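Local coordinates for hypothetical protein (Bacteroides caccae, PDB 4M8R) that is of unknown function but pairs an N-terminal Ig-like domain with a WD40-like domain of the beta-propeller clan, at residues A209-G214 with Y220-G225; S154-Q159 with L197-G202; V263-Q266 with I271-S274; P176-F181 with S229-K234. All coordinates share one frame; numbering follows the deposited sequence.

All four contacts lie in the WD40-like region and are largely buried, yet their chemistry differs. Interactions 1 and 3 each join the two strands of a beta hairpin, and both hairpins belong to one mixed sheet. Strand 196-201 runs between them and supplies one side of interaction 2, an aliphatic contact without hydrogen bonds that reaches strand 153-156 of a separate sheet. That second sheet also holds strand 173-180, which meets a loop in interaction 4 through a few side-chain atoms. Interaction 2 lies nearest the centre of the chain. Toward the second subunit, interaction 1 ends in an arginine between two phosphates and interaction 4 in the partly exposed loop that carries Tyr-231.

Interaction 1. Residues A209-G214 with Y220-G225; sequences AIQQRG and YNVSAG. With PO4 (phosphate ion), chain D; PO4 (phosphate ion), chain C.
Gln-211 stands upright over one face of the Tyr-220 ring, its amide plane turned 83° from the plane of the ring. OE1 does the touching: it sits 3.2 Å above the ring plane, displaced toward the rim, and is 3.3 Å from Tyr-220 CG. Farther out along the ring, Gln-211 CB leans on CD1 and CE1. The other end of the amide is tied down by Ser-190 and Thr-196, whose hydroxyls bond NE2, and this fixes which way OE1 faces. Behind this pair, Ala-209 CB packs on both methyls of Val-222, while Ala-209 and Tyr-220 form an antiparallel hydrogen-bonded pair, each backbone N donating to the other's O. The segments thus lie on the two strands, 208-212 and 217-221, of a hairpin in the WD40-like domain. From there the segments run apart, Gln-211 pairing onward with Ser-218, and Arg-213 passes the phenol end of Tyr-220 at about a right angle. Its CB comes in at the ring edge, and CG lies 3.1 Å from Tyr-220 OH. With CG anti to the backbone N (chi1 -172°) and the chain extended to NE, the guanidinium is carried past the ring to two phosphate ions, probably from the crystallisation liquor. Arg-213 NE bonds O3 of the chain D phosphate at 2.8 Å and NH2 bonds its O2 at 2.9 Å. O3 of the chain C phosphate takes NH2 at 3.1 Å and NH1 at 3.2 Å. Arg-49, Arg-89 and Lys-105 of the second subunit also bind these phosphates, which therefore bridge two copies of the protein.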
loop_
_atom_site.group_PDB
_atom_site.type_symbol
_atom_site.label_atom_id
_atom_site.label_comp_id
_atom_site.label_asym_id
_atom_site.label_seq_id
_atom_site.Cartn_x
_atom_site.Cartn_y
_atom_site.Cartn_z
ATOM N N ALA A 209 -8.617 22.866 11.821
ATOM C CA ALA A 209 -8.760 24.104 12.571
ATOM C C ALA A 209 -10.218 24.332 12.938
ATOM O O ALA A 209 -11.115 24.021 12.155
ATOM C CB ALA A 209 -8.225 25.277 11.767
ATOM N N ILE A 210 -10.445 24.850 14.140
ATOM C CA ILE A 210 -11.777 25.233 14.572
ATOM C C ILE A 210 -11.936 26.715 14.240
ATOM O O ILE A 210 -11.195 27.552 14.748
ATOM C CB ILE A 210 -11.983 24.965 16.075
ATOM C CG1 ILE A 210 -11.795 23.471 16.370
ATOM C CG2 ILE A 210 -13.371 25.402 16.510
ATOM C CD1 ILE A 210 -11.611 23.132 17.834
ATOM N N GLN A 211 -12.886 27.028 13.365
ATOM C CA GLN A 211 -13.040 28.385 12.851
ATOM C C GLN A 211 -14.490 28.818 12.855
ATOM O O GLN A 211 -15.394 27.986 12.796
ATOM C CB GLN A 211 -12.507 28.480 11.428
ATOM C CG GLN A 211 -11.038 28.134 11.290
ATOM C CD GLN A 211 -10.547 28.334 9.874
ATOM O OE1 GLN A 211 -11.039 27.698 8.941
ATOM N NE2 GLN A 211 -9.567 29.217 9.701
ATOM N N GLN A 212 -14.691 30.131 12.912
ATOM C CA GLN A 212 -16.020 30.721 13.006
ATOM C C GLN A 212 -16.668 30.813 11.626
ATOM O O GLN A 212 -16.515 31.811 10.921
ATOM C CB GLN A 212 -15.926 32.105 13.647
ATOM C CG GLN A 212 -17.269 32.744 13.920
ATOM C CD GLN A 212 -17.155 33.924 14.864
ATOM O OE1 GLN A 212 -16.293 34.788 14.694
ATOM N NE2 GLN A 212 -18.015 33.958 15.874
ATOM N N ARG A 213 -17.395 29.761 11.257
ATOM C CA ARG A 213 -18.055 29.676 9.952
ATOM C C ARG A 213 -19.200 30.681 9.812
ATOM O O ARG A 213 -19.526 31.102 8.703
ATOM C CB ARG A 213 -18.576 28.250 9.721
ATOM C CG ARG A 213 -19.119 27.980 8.324
ATOM C CD ARG A 213 -19.426 26.504 8.139
ATOM N NE ARG A 213 -19.853 26.208 6.776
ATOM C CZ ARG A 213 -20.308 25.029 6.359
ATOM N NH1 ARG A 213 -20.410 24.003 7.194
ATOM N NH2 ARG A 213 -20.663 24.873 5.088
ATOM N N GLY A 214 -19.808 31.054 10.938
ATOM C CA GLY A 214 -20.871 32.055 10.948
ATOM C C GLY A 214 -21.180 32.523 12.357
ATOM O O GLY A 214 -20.346 33.156 13.002
ATOM N N TYR A 220 -12.587 22.546 10.350
ATOM C CA TYR A 220 -12.101 22.691 8.979
ATOM C C TYR A 220 -10.823 21.898 8.764
ATOM O O TYR A 220 -10.040 21.708 9.689
ATOM C CB TYR A 220 -11.754 24.151 8.682
ATOM C CG TYR A 220 -12.922 25.083 8.451
ATOM C CD1 TYR A 220 -13.716 25.511 9.509
ATOM C CD2 TYR A 220 -13.197 25.578 7.179
ATOM C CE1 TYR A 220 -14.771 26.383 9.299
ATOM C CE2 TYR A 220 -14.247 26.451 6.961
ATOM C CZ TYR A 220 -15.027 26.852 8.019
ATOM O OH TYR A 220 -16.069 27.712 7.791
ATOM N N ASN A 221 -10.609 21.468 7.526
ATOM C CA ASN A 221 -9.315 20.969 7.099
ATOM C C ASN A 221 -8.574 22.103 6.420
ATOM O O ASN A 221 -9.007 22.593 5.386
ATOM C CB ASN A 221 -9.479 19.812 6.124
ATOM C CG ASN A 221 -8.155 19.185 5.744
ATOM O OD1 ASN A 221 -7.166 19.881 5.516
ATOM N ND2 ASN A 221 -8.124 17.862 5.693
ATOM N N VAL A 222 -7.449 22.514 6.994
ATOM C CA VAL A 222 -6.711 23.667 6.479
ATOM C C VAL A 222 -5.363 23.297 5.896
ATOM O O VAL A 222 -4.592 24.178 5.540
ATOM C CB VAL A 222 -6.532 24.760 7.559
ATOM C CG1 VAL A 222 -7.885 25.257 8.012
ATOM C CG2 VAL A 222 -5.724 24.257 8.747
ATOM N N SER A 223 -5.068 22.003 5.807
ATOM C CA SER A 223 -3.809 21.557 5.217
ATOM C C SER A 223 -3.984 20.945 3.821
ATOM O O SER A 223 -2.996 20.687 3.137
ATOM C CB SER A 223 -3.110 20.564 6.147
ATOM O OG SER A 223 -3.878 19.386 6.318
ATOM N N ALA A 224 -5.228 20.725 3.396
ATOM C CA ALA A 224 -5.504 20.118 2.083
ATOM C C ALA A 224 -4.811 20.821 0.902
ATOM O O ALA A 224 -4.417 20.162 -0.058
ATOM C CB ALA A 224 -6.999 20.051 1.839
ATOM N N GLY A 225 -4.657 22.143 0.979
ATOM C CA GLY A 225 -3.931 22.912 -0.044
ATOM C C GLY A 225 -2.438 22.614 -0.120
ATOM O O GLY A 225 -1.815 22.812 -1.156
HETATM P P PO4 D . -19.485 27.986 3.245
HETATM O O1 PO4 D . -18.310 28.526 2.464
HETATM O O2 PO4 D . -19.776 26.553 2.867
HETATM O O3 PO4 D . -19.207 28.038 4.728
HETATM O O4 PO4 D . -20.678 28.838 2.903
HETATM P P PO4 C . -22.525 21.822 4.406
HETATM O O1 PO4 C . -22.512 22.727 3.189
HETATM O O2 PO4 C . -22.896 20.418 4.004
HETATM O O3 PO4 C . -21.164 21.804 5.036
HETATM O O4 PO4 C . -23.492 22.365 5.424
#

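Interaction 2. Residues S154-Q159 with L197-G202; sequences SVVNLQ and LALVIG
Leu-199 and Ile-201 of strand 196-201 both lean on Val-156, in the gap between two beta sheets of the WD40-like domain. Each strand is the first of its own four-stranded antiparallel run, and their meeting is consistent with the packing of neighbouring blades near the middle of a beta-propeller. No hydrogen bond crosses between the segments, and the CA atoms of Ser-154 and Leu-199 are 7.2 Å apart, so the contact is made by side chains, one of them reaching a backbone oxygen. Leu-199 comes first along the chain. Its CG is anti to the carbonyl carbon (chi1 -66°), and the extended second torsion pushes CD1 forward until it lies 3.7 Å from Ser-154 O and 4.0 Å from Val-156 CG2. The same CD1 thus touches a backbone oxygen and a methyl. Farther back, Leu-199 CB is the nearest side-chain atom to Ser-154 OG, at 4.4 Å. Val-200 turns to the other side of the strand, where it packs on Ile-210 and Phe-264 within its own sheet. Ile-201 then faces Val-156 again and covers it with its branch methyl. The side chain of Val-156 is wedged between Leu-199 and Ile-201, with Pro-261 and Cys-165 also against it. An alanine here would remove both methyls that meet these neighbours and would probably leave a gap between the sheets, Leu-199 CD1 losing its methyl partner and Ile-201 CG2 keeping little more than CB. Ile-201 CG2 lies 3.7 Å from Val-156 CG1 and 3.9 Å from Val-156 CB, while Ile-201 CD1 reaches the same CG1 at 4.2 Å.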
loop_
_atom_site.group_PDB
_atom_site.type_symbol
_atom_site.label_atom_id
_atom_site.label_comp_id
_atom_site.label_asym_id
_atom_site.label_seq_id
_atom_site.Cartn_x
_atom_site.Cartn_y
_atom_site.Cartn_z
ATOM N N SER A 154 1.126 28.614 18.232
ATOM C CA SER A 154 0.581 27.260 18.120
ATOM C C SER A 154 1.231 26.519 16.957
ATOM O O SER A 154 0.559 25.928 16.110
ATOM C CB SER A 154 -0.939 27.318 17.940
ATOM O OG SER A 154 -1.516 26.036 18.086
ATOM N N VAL A 155 2.554 26.555 16.934
ATOM C CA VAL A 155 3.308 26.114 15.776
ATOM C C VAL A 155 3.415 24.595 15.720
ATOM O O VAL A 155 3.798 23.953 16.695
ATOM C CB VAL A 155 4.704 26.752 15.765
ATOM C CG1 VAL A 155 5.481 26.309 14.538
ATOM C CG2 VAL A 155 4.570 28.268 15.797
ATOM N N VAL A 156 3.077 24.038 14.562
ATOM C CA VAL A 156 3.060 22.598 14.349
ATOM C C VAL A 156 3.570 22.267 12.957
ATOM O O VAL A 156 3.730 23.152 12.118
ATOM C CB VAL A 156 1.636 22.027 14.488
ATOM C CG1 VAL A 156 1.113 22.238 15.895
ATOM C CG2 VAL A 156 0.691 22.660 13.475
ATOM N N ASN A 157 3.807 20.983 12.716
ATOM C CA ASN A 157 4.286 20.514 11.427
ATOM C C ASN A 157 3.379 19.438 10.876
ATOM O O ASN A 157 2.919 18.573 11.611
ATOM C CB ASN A 157 5.695 19.947 11.568
ATOM C CG ASN A 157 6.145 19.169 10.335
ATOM O OD1 ASN A 157 6.282 17.946 10.380
ATOM N ND2 ASN A 157 6.382 19.876 9.230
ATOM N N LEU A 158 3.103 19.507 9.580
ATOM C CA LEU A 158 2.517 18.383 8.874
ATOM C C LEU A 158 3.659 17.646 8.213
ATOM O O LEU A 158 4.387 18.222 7.414
ATOM C CB LEU A 158 1.509 18.850 7.830
ATOM C CG LEU A 158 0.888 17.735 6.984
ATOM C CD1 LEU A 158 0.207 16.691 7.858
ATOM C CD2 LEU A 158 -0.093 18.335 5.991
ATOM N N GLN A 159 3.822 16.372 8.543
ATOM C CA GLN A 159 4.983 15.630 8.084
ATOM C C GLN A 159 5.168 15.745 6.569
ATOM O O GLN A 159 4.201 15.724 5.811
ATOM C CB GLN A 159 4.917 14.161 8.518
ATOM C CG GLN A 159 3.716 13.380 8.005
ATOM C CD GLN A 159 3.862 11.873 8.188
ATOM O OE1 GLN A 159 4.879 11.385 8.692
ATOM N NE2 GLN A 159 2.840 11.126 7.768
ATOM N N LEU A 197 -10.081 29.560 16.501
ATOM C CA LEU A 197 -9.859 29.206 17.900
ATOM C C LEU A 197 -8.553 28.463 18.116
ATOM O O LEU A 197 -7.846 28.727 19.086
ATOM C CB LEU A 197 -10.975 28.295 18.417
ATOM C CG LEU A 197 -12.302 28.897 18.841
ATOM C CD1 LEU A 197 -13.146 27.801 19.479
ATOM C CD2 LEU A 197 -12.105 30.049 19.815
ATOM N N ALA A 198 -8.259 27.504 17.238
ATOM C CA ALA A 198 -7.132 26.600 17.441
ATOM C C ALA A 198 -6.856 25.748 16.220
ATOM O O ALA A 198 -7.761 25.447 15.451
ATOM C CB ALA A 198 -7.408 25.686 18.628
ATOM N N LEU A 199 -5.594 25.373 16.044
ATOM C CA LEU A 199 -5.244 24.298 15.137
ATOM C C LEU A 199 -5.416 22.999 15.900
ATOM O O LEU A 199 -5.305 22.969 17.128
ATOM C CB LEU A 199 -3.800 24.422 14.676
ATOM C CG LEU A 199 -3.461 25.632 13.814
ATOM C CD1 LEU A 199 -2.001 25.557 13.395
ATOM C CD2 LEU A 199 -4.367 25.703 12.594
ATOM N N VAL A 200 -5.681 21.924 15.173
ATOM C CA VAL A 200 -5.861 20.617 15.784
ATOM C C VAL A 200 -4.996 19.599 15.049
ATOM O O VAL A 200 -5.125 19.423 13.836
ATOM C CB VAL A 200 -7.331 20.178 15.754
ATOM C CG1 VAL A 200 -7.521 18.895 16.550
ATOM C CG2 VAL A 200 -8.227 21.276 16.319
ATOM N N ILE A 201 -4.119 18.941 15.798
ATOM C CA ILE A 201 -3.214 17.960 15.235
ATOM C C ILE A 201 -3.563 16.559 15.725
ATOM O O ILE A 201 -4.427 16.393 16.582
ATOM C CB ILE A 201 -1.753 18.298 15.579
ATOM C CG1 ILE A 201 -1.544 18.401 17.091
ATOM C CG2 ILE A 201 -1.361 19.609 14.912
ATOM C CD1 ILE A 201 -0.090 18.552 17.471
ATOM N N GLY A 202 -2.894 15.553 15.164
ATOM C CA GLY A 202 -3.068 14.173 15.601
ATOM C C GLY A 202 -4.044 13.329 14.798
ATOM O O GLY A 202 -4.263 12.170 15.142
#

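Interaction 3. Residues V263-Q266 with I271-S274; sequences VFMQ and ILLS
Val-263 and Leu-272 exchange two backbone hydrogen bonds as an antiparallel hydrogen-bonded pair. Leu-272 N gives the straighter one, to Val-263 O at 2.8 Å with an angle of 171° at the hydrogen. In return Val-263 N donates to Leu-272 O at 3.1 Å. Val-263 O has a second, weaker partner in Ile-271 CA, 3.4 Å away in a CA-H...O contact. Next along the hairpin of strands 262-264 and 270-276, Phe-264 and Ile-271 form a non-hydrogen-bonded pair, held to each other by their side chains. These lie side by side and point the same way: Ile-271 CD1 is 3.4 Å from Phe-264 CE1, and Ile-271 CG1 is 3.5 Å from Phe-264 CD1. With CG1 anti to the carbonyl carbon (chi1 -68°), the longer branch of Ile-271 runs along the phenylalanine. An alanine in place of Ile-271 would strip away the branch that supports CD1 and CE1, and the ring would probably be left with room to turn. The ring of Phe-264 also meets Phe-57 of the second subunit. On the other face of the sheet, the selenomethionine Met-265 bends at its third torsion and brings CE to 3.4 Å from Leu-272 CD1, the two side chains crossing at about a right angle. Val-327 lies against Val-263, Met-265 and Leu-272 alike. The contact therefore divides its work: polar bonds between main chains set the register, and apolar side chains pack against each other on both sides of it.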
loop_
_atom_site.group_PDB
_atom_site.type_symbol
_atom_site.label_atom_id
_atom_site.label_comp_id
_atom_site.label_asym_id
_atom_site.label_seq_id
_atom_site.Cartn_x
_atom_site.Cartn_y
_atom_site.Cartn_z
ATOM N N VAL A 263 -5.815 18.411 20.150
ATOM C CA VAL A 263 -5.401 17.059 19.801
ATOM C C VAL A 263 -6.613 16.170 19.590
ATOM O O VAL A 263 -7.513 16.136 20.419
ATOM C CB VAL A 263 -4.509 16.467 20.908
ATOM C CG1 VAL A 263 -4.316 14.972 20.716
ATOM C CG2 VAL A 263 -3.163 17.173 20.935
ATOM N N PHE A 264 -6.626 15.463 18.467
ATOM C CA PHE A 264 -7.660 14.468 18.195
ATOM C C PHE A 264 -7.425 13.235 19.047
ATOM O O PHE A 264 -6.328 12.678 19.050
ATOM C CB PHE A 264 -7.633 14.017 16.726
ATOM C CG PHE A 264 -8.344 14.942 15.776
ATOM C CD1 PHE A 264 -9.724 15.020 15.767
ATOM C CD2 PHE A 264 -7.629 15.706 14.859
ATOM C CE1 PHE A 264 -10.383 15.859 14.880
ATOM C CE2 PHE A 264 -8.280 16.547 13.973
ATOM C CZ PHE A 264 -9.662 16.626 13.986
HETATM N N MSE A 265 -8.463 12.789 19.739
HETATM C CA MSE A 265 -8.442 11.472 20.363
HETATM C C MSE A 265 -8.474 10.428 19.280
HETATM O O MSE A 265 -8.781 10.741 18.125
HETATM C CB MSE A 265 -9.664 11.363 21.250
HETATM C CG MSE A 265 -9.516 10.230 22.248
HETATM SE SE MSE A 265 -10.946 10.394 23.577
HETATM C CE MSE A 265 -10.694 12.246 24.189
ATOM N N GLN A 266 -8.137 9.184 19.618
ATOM C CA GLN A 266 -8.196 8.094 18.638
ATOM C C GLN A 266 -9.629 7.976 18.118
ATOM O O GLN A 266 -10.586 8.074 18.888
ATOM C CB GLN A 266 -7.714 6.760 19.226
ATOM C CG GLN A 266 -7.522 5.657 18.182
ATOM C CD GLN A 266 -7.048 4.335 18.775
ATOM O OE1 GLN A 266 -5.864 4.155 19.055
ATOM N NE2 GLN A 266 -7.974 3.397 18.956
ATOM N N ILE A 271 -11.962 16.158 20.400
ATOM C CA ILE A 271 -10.768 16.996 20.361
ATOM C C ILE A 271 -10.504 17.604 21.731
ATOM O O ILE A 271 -11.410 18.140 22.357
ATOM C CB ILE A 271 -10.909 18.130 19.321
ATOM C CG1 ILE A 271 -10.928 17.544 17.899
ATOM C CG2 ILE A 271 -9.768 19.134 19.464
ATOM C CD1 ILE A 271 -11.411 18.497 16.820
ATOM N N LEU A 272 -9.253 17.540 22.174
ATOM C CA LEU A 272 -8.847 18.109 23.458
ATOM C C LEU A 272 -8.297 19.516 23.262
ATOM O O LEU A 272 -7.391 19.726 22.462
ATOM C CB LEU A 272 -7.772 17.243 24.124
ATOM C CG LEU A 272 -8.183 15.889 24.708
ATOM C CD1 LEU A 272 -8.688 14.943 23.627
ATOM C CD2 LEU A 272 -7.001 15.275 25.442
ATOM N N LEU A 273 -8.846 20.471 24.003
ATOM C CA LEU A 273 -8.351 21.840 23.998
ATOM C C LEU A 273 -8.084 22.292 25.426
ATOM O O LEU A 273 -8.533 21.666 26.388
ATOM C CB LEU A 273 -9.383 22.778 23.374
ATOM C CG LEU A 273 -9.944 22.399 22.006
ATOM C CD1 LEU A 273 -11.204 23.202 21.702
ATOM C CD2 LEU A 273 -8.893 22.617 20.935
ATOM N N SER A 274 -7.342 23.383 25.554
ATOM C CA SER A 274 -7.204 24.072 26.828
ATOM C C SER A 274 -7.517 25.546 26.613
ATOM O O SER A 274 -7.246 26.098 25.542
ATOM C CB SER A 274 -5.799 23.889 27.409
ATOM O OG SER A 274 -4.816 24.529 26.612
#

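Interaction 4. Residues P176-F181 with S229-K234; sequences PFFLDF and SNYATK
Tyr-231 reaches from its loop to strand 173-180 with little more than the phenol end of its side chain, where it meets Asp-180 and Phe-178. The close part is polar: Tyr-231 OH donates a weak hydrogen bond to Asp-180 OD2 at 2.6 Å. The carboxylate and phenol ring are turned 58° from each other, and the two side chains meet at a slant. Asp-180 CG stands anti to the backbone N (chi1 -175°), which sends the carboxylate out from the strand toward the loop. Both its oxygens have other partners. OD1 accepts from Cys-182 N, two residues on, in an Asx turn, while OD2 also makes a salt bridge to Arg-84, which would be expected to favour the charged form of the acid. Phe-178 adds a looser apolar touch. It crosses Tyr-231 at about a right angle and receives the hydroxyl at its ring edge, with CE2 4.1 Å from OH and 4.3 Å from Tyr-231 CE1. Leu-226 packs on both rings. Away from this point the segments diverge, and the partly exposed loop turns to the second subunit, where Lys-234 forms a salt bridge with Asp-47 of that chain. Through Tyr-231, then, the loop between strands 217-221 and 239-240 is fastened to the neighbouring sheet of the WD40-like domain, at an acid that also binds Arg-84 of the Ig-like region.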
loop_
_atom_site.group_PDB
_atom_site.type_symbol
_atom_site.label_atom_id
_atom_site.label_comp_id
_atom_site.label_asym_id
_atom_site.label_seq_id
_atom_site.Cartn_x
_atom_site.Cartn_y
_atom_site.Cartn_z
ATOM N N PRO A 176 -4.810 30.613 9.999
ATOM C CA PRO A 176 -3.706 29.687 9.802
ATOM C C PRO A 176 -2.793 30.077 8.642
ATOM O O PRO A 176 -3.277 30.468 7.574
ATOM C CB PRO A 176 -4.409 28.364 9.505
ATOM C CG PRO A 176 -5.698 28.763 8.891
ATOM C CD PRO A 176 -6.093 30.040 9.562
ATOM N N PHE A 177 -1.486 29.950 8.873
ATOM C CA PHE A 177 -0.463 30.178 7.855
ATOM C C PHE A 177 0.536 29.036 7.806
ATOM O O PHE A 177 0.760 28.359 8.803
ATOM C CB PHE A 177 0.296 31.459 8.161
ATOM C CG PHE A 177 -0.515 32.692 7.956
ATOM C CD1 PHE A 177 -0.532 33.321 6.723
ATOM C CD2 PHE A 177 -1.270 33.214 8.991
ATOM C CE1 PHE A 177 -1.284 34.460 6.526
ATOM C CE2 PHE A 177 -2.026 34.348 8.798
ATOM C CZ PHE A 177 -2.033 34.974 7.565
ATOM N N PHE A 178 1.145 28.855 6.637
ATOM C CA PHE A 178 2.239 27.915 6.451
ATOM C C PHE A 178 3.502 28.691 6.102
ATOM O O PHE A 178 3.511 29.465 5.145
ATOM C CB PHE A 178 1.901 26.943 5.320
ATOM C CG PHE A 178 3.035 26.025 4.934
ATOM C CD1 PHE A 178 3.384 24.953 5.743
ATOM C CD2 PHE A 178 3.731 26.220 3.752
ATOM C CE1 PHE A 178 4.418 24.107 5.389
ATOM C CE2 PHE A 178 4.764 25.372 3.390
ATOM C CZ PHE A 178 5.112 24.315 4.206
ATOM N N LEU A 179 4.552 28.509 6.903
ATOM C CA LEU A 179 5.867 29.056 6.590
ATOM C C LEU A 179 6.677 27.996 5.862
ATOM O O LEU A 179 6.967 26.957 6.433
ATOM C CB LEU A 179 6.606 29.475 7.864
ATOM C CG LEU A 179 8.080 29.832 7.652
ATOM C CD1 LEU A 179 8.211 31.050 6.747
ATOM C CD2 LEU A 179 8.766 30.069 8.986
ATOM N N ASP A 180 7.045 28.277 4.615
ATOM C CA ASP A 180 7.768 27.330 3.767
ATOM C C ASP A 180 9.267 27.466 4.009
ATOM O O ASP A 180 9.831 28.529 3.778
ATOM C CB ASP A 180 7.439 27.607 2.292
ATOM C CG ASP A 180 8.050 26.587 1.332
ATOM O OD1 ASP A 180 9.122 26.019 1.632
ATOM O OD2 ASP A 180 7.451 26.355 0.258
ATOM N N PHE A 181 9.908 26.399 4.479
ATOM C CA PHE A 181 11.349 26.440 4.758
ATOM C C PHE A 181 12.209 26.669 3.512
ATOM O O PHE A 181 13.264 27.282 3.607
ATOM C CB PHE A 181 11.838 25.155 5.451
ATOM C CG PHE A 181 11.449 25.034 6.910
ATOM C CD1 PHE A 181 11.352 26.144 7.740
ATOM C CD2 PHE A 181 11.241 23.779 7.464
ATOM C CE1 PHE A 181 11.012 26.001 9.075
ATOM C CE2 PHE A 181 10.910 23.633 8.800
ATOM C CZ PHE A 181 10.796 24.745 9.606
ATOM N N SER A 229 -0.746 18.794 -5.600
ATOM C CA SER A 229 0.352 19.076 -6.568
ATOM C C SER A 229 0.446 20.502 -7.152
ATOM O O SER A 229 1.492 20.875 -7.699
ATOM C CB SER A 229 0.337 18.049 -7.717
ATOM O OG SER A 229 -0.870 18.104 -8.453
ATOM N N ASN A 230 -0.641 21.273 -7.061
ATOM C CA ASN A 230 -0.635 22.702 -7.422
ATOM C C ASN A 230 -0.552 23.629 -6.191
ATOM O O ASN A 230 -1.033 24.768 -6.221
ATOM C CB ASN A 230 -1.863 23.053 -8.282
ATOM C CG ASN A 230 -1.605 22.893 -9.771
ATOM O OD1 ASN A 230 -0.711 23.529 -10.328
ATOM N ND2 ASN A 230 -2.396 22.049 -10.423
ATOM N N TYR A 231 0.066 23.130 -5.117
ATOM C CA TYR A 231 0.373 23.926 -3.926
ATOM C C TYR A 231 0.927 25.316 -4.273
ATOM O O TYR A 231 0.528 26.325 -3.675
ATOM C CB TYR A 231 1.418 23.186 -3.045
ATOM C CG TYR A 231 2.385 24.130 -2.351
ATOM C CD1 TYR A 231 2.081 24.694 -1.117
ATOM C CD2 TYR A 231 3.591 24.486 -2.954
ATOM C CE1 TYR A 231 2.954 25.572 -0.498
ATOM C CE2 TYR A 231 4.464 25.367 -2.342
ATOM C CZ TYR A 231 4.144 25.904 -1.114
ATOM O OH TYR A 231 5.010 26.775 -0.498
ATOM N N ALA A 232 1.870 25.356 -5.216
ATOM C CA ALA A 232 2.602 26.582 -5.547
ATOM C C ALA A 232 1.684 27.761 -5.892
ATOM O O ALA A 232 1.965 28.901 -5.517
ATOM C CB ALA A 232 3.577 26.320 -6.684
ATOM N N THR A 233 0.581 27.474 -6.582
ATOM C CA THR A 233 -0.354 28.502 -7.037
ATOM C C THR A 233 -1.696 28.501 -6.281
ATOM O O THR A 233 -2.564 29.313 -6.590
ATOM C CB THR A 233 -0.623 28.351 -8.554
ATOM O OG1 THR A 233 -1.074 27.017 -8.843
ATOM C CG2 THR A 233 0.645 28.645 -9.356
ATOM N N LYS A 234 -1.864 27.606 -5.300
ATOM C CA LYS A 234 -3.144 27.442 -4.592
ATOM C C LYS A 234 -2.952 26.729 -3.243
ATOM O O LYS A 234 -2.644 25.532 -3.200
ATOM C CB LYS A 234 -4.137 26.691 -5.499
ATOM C CG LYS A 234 -5.237 25.868 -4.817
ATOM C CD LYS A 234 -6.244 26.682 -4.018
ATOM C CE LYS A 234 -7.199 25.786 -3.233
ATOM N NZ LYS A 234 -7.894 24.745 -4.045
#